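Local coordinates for malate synthase (Haloferax volcanii, PDB 3OYZ), which catalyses the magnesium-dependent Claisen condensation of acetyl-CoA with glyoxylate and hydrolysis of the resulting malyl-CoA to malate and CoA in the glyoxylate cycle, at residues A[353-367]-A[381-393]. Sequence-based numbering, arbitrary orientation.
Sequences FEAAKEAGRGAIAMT and IEKDRMWDEATYQ. With ACO (acetyl coenzyme *a), chain B.
Ile364 and Met366 pair with Trp387 and Arg385 in an antiparallel two-stranded sheet outside the TIM barrel, and beyond it helix 343-358 packs against helix 389-395. The Ile364–Trp387 and Met366–Arg385 pairs each make two backbone hydrogen bonds; Trp387 N donates to Ile364 O at 2.8 Å. On one face of this hairpin Met366 lays its sulfur on the indole: SD stands 3.8 Å from the centroid of the five-membered ring of Trp387, a Met-aromatic contact, while Thr391 CG2 covers the opposite face, so the indole is clamped from both sides. Phe353, its CG swung anti to the backbone N (chi1 168°), inserts its ring between the helices: CZ comes within 3.2 Å of Glu389 N, and CD2 lies 3.7 Å from Tyr392 CB. Farther out, a salt bridge spans the helices, Lys357 NZ meeting Glu389 OE1 at 3.0 Å from above the carboxylate plane. A water accepts from Glu389 N and donates to Gly362 O, tying the loop to the helix start. The other face of the hairpin meets acetyl-CoA: Met386 CG packs 3.5 Å from CEP of the pantetheine arm. Asp384 makes a salt bridge with Arg236, which in turn hydrogen-bonds acetyl-CoA. Asp388, predicted to be the proton acceptor, lies beside the thioester end of acetyl-CoA, its OD1 4.1 Å from the acetyl CH3; with Thr391 it forms the capping box that starts the helix, so strand, cap and helix together build this wall of the malate synthase active site.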
loop_
_atom_site.group_PDB
_atom_site.type_symbol
_atom_site.label_atom_id
_atom_site.label_comp_id
_atom_site.label_asym_id
_atom_site.label_seq_id
_atom_site.Cartn_x
_atom_site.Cartn_y
_atom_site.Cartn_z
ATOM N N PHE A 353 23.026 19.754 -15.480
ATOM C CA PHE A 353 23.555 18.723 -14.578
ATOM C C PHE A 353 24.690 17.903 -15.208
ATOM O O PHE A 353 25.698 17.627 -14.539
ATOM C CB PHE A 353 22.484 17.766 -14.004
ATOM C CG PHE A 353 23.098 16.575 -13.338
ATOM C CD1 PHE A 353 23.565 16.670 -12.033
ATOM C CD2 PHE A 353 23.352 15.424 -14.071
ATOM C CE1 PHE A 353 24.197 15.613 -11.425
ATOM C CE2 PHE A 353 23.980 14.354 -13.491
ATOM C CZ PHE A 353 24.421 14.448 -12.166
ATOM N N GLU A 354 24.457 17.468 -16.448
ATOM C CA GLU A 354 25.366 16.736 -17.351
ATOM C C GLU A 354 26.784 17.361 -17.356
ATOM O O GLU A 354 27.778 16.661 -17.086
ATOM C CB GLU A 354 24.692 16.761 -18.735
ATOM C CG GLU A 354 25.090 15.810 -19.871
ATOM C CD GLU A 354 24.137 15.928 -21.087
ATOM O OE1 GLU A 354 24.081 16.980 -21.775
ATOM O OE2 GLU A 354 23.400 14.957 -21.383
ATOM N N ALA A 355 26.852 18.667 -17.644
ATOM C CA ALA A 355 28.057 19.503 -17.568
ATOM C C ALA A 355 28.740 19.499 -16.184
ATOM O O ALA A 355 29.962 19.318 -16.095
ATOM C CB ALA A 355 27.736 20.934 -18.033
ATOM N N ALA A 356 27.981 19.682 -15.102
ATOM C CA ALA A 356 28.538 19.609 -13.744
ATOM C C ALA A 356 29.228 18.271 -13.434
ATOM O O ALA A 356 30.356 18.245 -12.918
ATOM C CB ALA A 356 27.476 19.953 -12.687
ATOM N N LYS A 357 28.554 17.167 -13.768
ATOM C CA LYS A 357 29.080 15.804 -13.567
ATOM C C LYS A 357 30.356 15.581 -14.390
ATOM O O LYS A 357 31.348 15.064 -13.873
ATOM C CB LYS A 357 28.003 14.736 -13.867
ATOM C CG LYS A 357 28.482 13.285 -13.967
ATOM C CD LYS A 357 27.399 12.344 -14.469
ATOM C CE LYS A 357 27.455 12.085 -15.979
ATOM N NZ LYS A 357 26.536 10.964 -16.364
ATOM N N GLU A 358 30.318 15.975 -15.662
ATOM C CA GLU A 358 31.464 15.857 -16.557
ATOM C C GLU A 358 32.687 16.633 -16.049
ATOM O O GLU A 358 33.818 16.149 -16.160
ATOM C CB GLU A 358 31.081 16.231 -17.990
ATOM C CG GLU A 358 30.381 15.080 -18.728
ATOM C CD GLU A 358 30.025 15.403 -20.175
ATOM O OE1 GLU A 358 30.907 15.916 -20.898
ATOM O OE2 GLU A 358 28.867 15.138 -20.581
ATOM N N ALA A 359 32.448 17.785 -15.422
ATOM C CA ALA A 359 33.477 18.513 -14.675
ATOM C C ALA A 359 33.943 17.943 -13.320
ATOM O O ALA A 359 34.651 18.645 -12.599
ATOM C CB ALA A 359 33.044 19.969 -14.504
ATOM N N GLY A 360 33.569 16.718 -12.933
ATOM C CA GLY A 360 34.004 16.113 -11.664
ATOM C C GLY A 360 33.146 16.368 -10.434
ATOM O O GLY A 360 33.566 16.110 -9.303
ATOM N N ARG A 361 31.951 16.917 -10.625
ATOM C CA ARG A 361 31.034 17.034 -9.485
ATOM C C ARG A 361 29.822 16.090 -9.582
ATOM O O ARG A 361 29.023 16.141 -10.519
ATOM C CB ARG A 361 30.618 18.493 -9.191
ATOM C CG ARG A 361 31.151 19.054 -7.844
ATOM C CD ARG A 361 30.412 20.309 -7.381
ATOM N NE ARG A 361 30.203 21.280 -8.465
ATOM C CZ ARG A 361 29.365 22.318 -8.415
ATOM N NH1 ARG A 361 28.629 22.546 -7.333
ATOM N NH2 ARG A 361 29.240 23.127 -9.461
ATOM N N GLY A 362 29.695 15.219 -8.588
ATOM C CA GLY A 362 28.583 14.278 -8.537
ATOM C C GLY A 362 27.249 14.849 -8.086
ATOM O O GLY A 362 26.213 14.514 -8.668
ATOM N N ALA A 363 27.272 15.649 -7.022
ATOM C CA ALA A 363 26.085 16.321 -6.491
ATOM C C ALA A 363 26.210 17.856 -6.444
ATOM O O ALA A 363 27.243 18.395 -6.013
ATOM C CB ALA A 363 25.724 15.756 -5.107
ATOM N N ILE A 364 25.138 18.539 -6.851
ATOM C CA ILE A 364 25.097 20.011 -6.961
ATOM C C ILE A 364 23.738 20.500 -6.484
ATOM O O ILE A 364 22.739 19.777 -6.592
ATOM C CB ILE A 364 25.359 20.484 -8.411
ATOM C CG1 ILE A 364 24.212 20.107 -9.367
ATOM C CG2 ILE A 364 26.692 19.909 -8.907
ATOM C CD1 ILE A 364 24.228 20.803 -10.737
ATOM N N ALA A 365 23.695 21.706 -5.929
ATOM C CA ALA A 365 22.408 22.328 -5.628
ATOM C C ALA A 365 22.028 23.079 -6.908
ATOM O O ALA A 365 22.816 23.897 -7.386
ATOM C CB ALA A 365 22.490 23.253 -4.378
ATOM N N MET A 366 20.901 22.744 -7.530
ATOM C CA MET A 366 20.435 23.467 -8.708
ATOM C C MET A 366 19.330 24.428 -8.290
ATOM O O MET A 366 18.615 24.161 -7.316
ATOM C CB MET A 366 19.925 22.518 -9.779
ATOM C CG MET A 366 19.711 23.172 -11.126
ATOM S SD MET A 366 19.347 21.820 -12.258
ATOM C CE MET A 366 20.975 21.103 -12.515
ATOM N N THR A 367 19.213 25.534 -9.028
ATOM C CA THR A 367 18.476 26.718 -8.576
ATOM C C THR A 367 17.436 27.189 -9.584
ATOM O O THR A 367 17.715 27.281 -10.779
ATOM C CB THR A 367 19.454 27.854 -8.203
ATOM O OG1 THR A 367 20.095 27.537 -6.959
ATOM C CG2 THR A 367 18.729 29.160 -8.044
ATOM N N ILE A 381 12.901 35.334 -4.953
ATOM C CA ILE A 381 13.149 34.049 -4.285
ATOM C C ILE A 381 14.086 33.108 -5.060
ATOM O O ILE A 381 14.303 33.279 -6.270
ATOM C CB ILE A 381 11.835 33.287 -3.977
ATOM C CG1 ILE A 381 11.005 33.123 -5.257
ATOM C CG2 ILE A 381 11.057 33.939 -2.839
ATOM C CD1 ILE A 381 9.906 32.077 -5.161
ATOM N N GLU A 382 14.603 32.104 -4.346
ATOM C CA GLU A 382 15.625 31.162 -4.829
ATOM C C GLU A 382 15.345 29.750 -4.276
ATOM O O GLU A 382 15.539 29.501 -3.084
ATOM C CB GLU A 382 17.011 31.672 -4.420
ATOM C CG GLU A 382 18.215 30.909 -4.962
ATOM C CD GLU A 382 19.428 31.808 -5.200
ATOM O OE1 GLU A 382 19.550 32.862 -4.538
ATOM O OE2 GLU A 382 20.270 31.475 -6.064
ATOM N N LYS A 383 14.860 28.838 -5.123
ATOM C CA LYS A 383 14.470 27.477 -4.715
ATOM C C LYS A 383 15.639 26.544 -5.019
ATOM O O LYS A 383 16.083 26.520 -6.165
ATOM C CB LYS A 383 13.243 27.051 -5.520
ATOM C CG LYS A 383 12.161 26.356 -4.717
ATOM C CD LYS A 383 10.920 26.190 -5.591
ATOM C CE LYS A 383 9.697 25.956 -4.725
ATOM N NZ LYS A 383 9.305 27.216 -4.051
ATOM N N ASP A 384 16.155 25.824 -4.023
ATOM C CA ASP A 384 17.322 24.927 -4.191
ATOM C C ASP A 384 16.909 23.449 -4.152
ATOM O O ASP A 384 16.135 23.039 -3.296
ATOM C CB ASP A 384 18.384 25.095 -3.087
ATOM C CG ASP A 384 19.265 26.331 -3.249
ATOM O OD1 ASP A 384 18.910 27.283 -3.984
ATOM O OD2 ASP A 384 20.323 26.343 -2.581
ATOM N N ARG A 385 17.464 22.630 -5.036
ATOM C CA ARG A 385 17.242 21.178 -4.978
ATOM C C ARG A 385 18.566 20.482 -5.278
ATOM O O ARG A 385 19.248 20.876 -6.241
ATOM C CB ARG A 385 16.207 20.786 -6.024
ATOM C CG ARG A 385 15.774 19.334 -5.916
ATOM C CD ARG A 385 15.119 18.871 -7.205
ATOM N NE ARG A 385 14.744 17.463 -7.027
ATOM C CZ ARG A 385 13.929 16.796 -7.836
ATOM N NH1 ARG A 385 13.400 17.410 -8.879
ATOM N NH2 ARG A 385 13.675 15.516 -7.618
ATOM N N MET A 386 18.945 19.510 -4.441
ATOM C CA MET A 386 20.096 18.621 -4.707
ATOM C C MET A 386 19.825 17.788 -5.966
ATOM O O MET A 386 18.766 17.146 -6.075
ATOM C CB MET A 386 20.403 17.757 -3.478
ATOM C CG MET A 386 21.716 16.927 -3.486
ATOM S SD MET A 386 21.685 15.365 -4.441
ATOM C CE MET A 386 20.278 14.521 -3.655
ATOM N N TRP A 387 20.733 17.887 -6.940
ATOM C CA TRP A 387 20.777 17.086 -8.161
ATOM C C TRP A 387 21.996 16.161 -8.189
ATOM O O TRP A 387 23.132 16.555 -7.834
ATOM C CB TRP A 387 20.818 17.902 -9.458
ATOM C CG TRP A 387 19.462 18.369 -9.896
ATOM C CD1 TRP A 387 18.650 19.193 -9.196
ATOM C CD2 TRP A 387 18.792 18.100 -11.136
ATOM N NE1 TRP A 387 17.498 19.446 -9.909
ATOM C CE2 TRP A 387 17.546 18.747 -11.083
ATOM C CE3 TRP A 387 19.083 17.306 -12.252
ATOM C CZ2 TRP A 387 16.613 18.668 -12.122
ATOM C CZ3 TRP A 387 18.163 17.246 -13.281
ATOM C CH2 TRP A 387 16.943 17.914 -13.208
ATOM N N ASP A 388 21.709 14.921 -8.596
ATOM C CA ASP A 388 22.711 13.964 -9.009
ATOM C C ASP A 388 22.179 13.098 -10.152
ATOM O O ASP A 388 21.118 13.408 -10.706
ATOM C CB ASP A 388 23.301 13.219 -7.811
ATOM C CG ASP A 388 22.302 12.342 -7.065
ATOM O OD1 ASP A 388 21.247 11.932 -7.603
ATOM O OD2 ASP A 388 22.648 11.984 -5.915
ATOM N N GLU A 389 22.953 12.076 -10.522
ATOM C CA GLU A 389 22.723 11.242 -11.704
ATOM C C GLU A 389 21.313 10.629 -11.634
ATOM O O GLU A 389 20.618 10.595 -12.638
ATOM C CB GLU A 389 23.797 10.148 -11.791
ATOM C CG GLU A 389 23.609 9.120 -12.903
ATOM C CD GLU A 389 23.695 9.708 -14.310
ATOM O OE1 GLU A 389 24.137 10.855 -14.492
ATOM O OE2 GLU A 389 23.330 9.020 -15.273
ATOM N N ALA A 390 20.898 10.250 -10.431
ATOM C CA ALA A 390 19.531 9.724 -10.217
ATOM C C ALA A 390 18.492 10.788 -10.596
ATOM O O ALA A 390 17.479 10.514 -11.227
ATOM C CB ALA A 390 19.367 9.294 -8.762
ATOM N N THR A 391 18.724 12.020 -10.157
ATOM C CA THR A 391 17.790 13.090 -10.422
ATOM C C THR A 391 17.680 13.304 -11.931
ATOM O O THR A 391 16.597 13.558 -12.493
ATOM C CB THR A 391 18.288 14.446 -9.810
ATOM O OG1 THR A 391 18.894 14.227 -8.540
ATOM C CG2 THR A 391 17.157 15.450 -9.678
ATOM N N TYR A 392 18.847 13.315 -12.565
ATOM C CA TYR A 392 18.893 13.381 -13.991
ATOM C C TYR A 392 18.071 12.247 -14.623
ATOM O O TYR A 392 17.245 12.476 -15.516
ATOM C CB TYR A 392 20.379 13.240 -14.355
ATOM C CG TYR A 392 20.592 13.122 -15.821
ATOM C CD1 TYR A 392 20.476 14.240 -16.633
ATOM C CD2 TYR A 392 20.931 11.910 -16.405
ATOM C CE1 TYR A 392 20.678 14.159 -17.984
ATOM C CE2 TYR A 392 21.098 11.807 -17.782
ATOM C CZ TYR A 392 20.977 12.945 -18.558
ATOM O OH TYR A 392 21.171 12.910 -19.918
ATOM N N GLN A 393 18.337 10.989 -14.237
ATOM C CA GLN A 393 17.602 9.861 -14.836
ATOM C C GLN A 393 16.090 10.032 -14.611
ATOM O O GLN A 393 15.253 9.906 -15.544
ATOM C CB GLN A 393 18.132 8.566 -14.164
ATOM C CG GLN A 393 19.543 8.197 -14.566
ATOM C CD GLN A 393 19.661 8.034 -16.087
ATOM O OE1 GLN A 393 18.698 7.670 -16.780
ATOM N NE2 GLN A 393 20.844 8.345 -16.622
HETATM N N1A ACO B . 29.290 15.882 3.562
HETATM C C2A ACO B . 30.293 16.598 4.106
HETATM N N3A ACO B . 30.243 17.941 4.143
HETATM C C4A ACO B . 29.212 18.658 3.627
HETATM C C5A ACO B . 28.095 17.898 3.027
HETATM C C6A ACO B . 28.198 16.428 2.980
HETATM N N6A ACO B . 27.171 15.772 2.375
HETATM N N7A ACO B . 27.194 18.785 2.582
HETATM C C8A ACO B . 27.693 20.015 2.850
HETATM N N9A ACO B . 28.856 19.942 3.510
HETATM C C1B ACO B . 29.629 21.142 3.967
HETATM C C2B ACO B . 29.512 22.209 2.887
HETATM O O2B ACO B . 30.525 21.985 1.907
HETATM C C3B ACO B . 29.669 23.500 3.664
HETATM O O3B ACO B . 31.081 23.561 3.885
HETATM P P3B ACO B . 31.961 24.922 4.183
HETATM O O7A ACO B . 32.150 24.752 5.682
HETATM O O8A ACO B . 31.009 25.994 3.694
HETATM O O9A ACO B . 33.213 24.832 3.338
HETATM C C4B ACO B . 28.955 23.176 4.966
HETATM O O4B ACO B . 29.082 21.759 5.147
HETATM C C5B ACO B . 27.467 23.501 4.890
HETATM O O5B ACO B . 27.033 23.153 3.575
HETATM P P1A ACO B . 25.607 23.606 2.995
HETATM O O1A ACO B . 25.466 25.074 2.752
HETATM O O2A ACO B . 24.621 23.051 3.981
HETATM O O3A ACO B . 25.338 22.898 1.584
HETATM P P2A ACO B . 26.076 23.358 0.239
HETATM O O4A ACO B . 27.463 23.513 0.775
HETATM O O5A ACO B . 25.147 24.316 -0.478
HETATM O O6A ACO B . 26.059 22.077 -0.763
HETATM C CBP ACO B . 25.271 19.931 -1.671
HETATM C CCP ACO B . 24.897 21.306 -1.105
HETATM C CDP ACO B . 26.125 20.074 -2.929
HETATM C CEP ACO B . 23.969 19.254 -2.079
HETATM C CAP ACO B . 26.078 19.082 -0.681
HETATM O OAP ACO B . 25.366 19.192 0.543
HETATM C C9P ACO B . 26.172 17.614 -1.047
HETATM O O9P ACO B . 26.880 17.259 -1.994
HETATM N N8P ACO B . 25.430 16.768 -0.313
HETATM C C7P ACO B . 25.484 15.340 -0.602
HETATM C C6P ACO B . 24.744 14.944 -1.888
HETATM C C5P ACO B . 24.680 13.428 -1.859
HETATM O O5P ACO B . 25.162 12.815 -0.908
HETATM N N4P ACO B . 24.032 12.860 -2.875
HETATM C C3P ACO B . 23.817 11.431 -3.020
HETATM C C2P ACO B . 22.844 10.892 -1.968
HETATM S S1P ACO B . 21.310 11.116 -2.818
HETATM C C ACO B . 21.091 9.871 -3.931
HETATM O O ACO B . 21.988 9.145 -4.311
HETATM C CH3 ACO B . 19.713 9.716 -4.498
HETATM O O HOH W 1 25.846 11.756 -9.599
#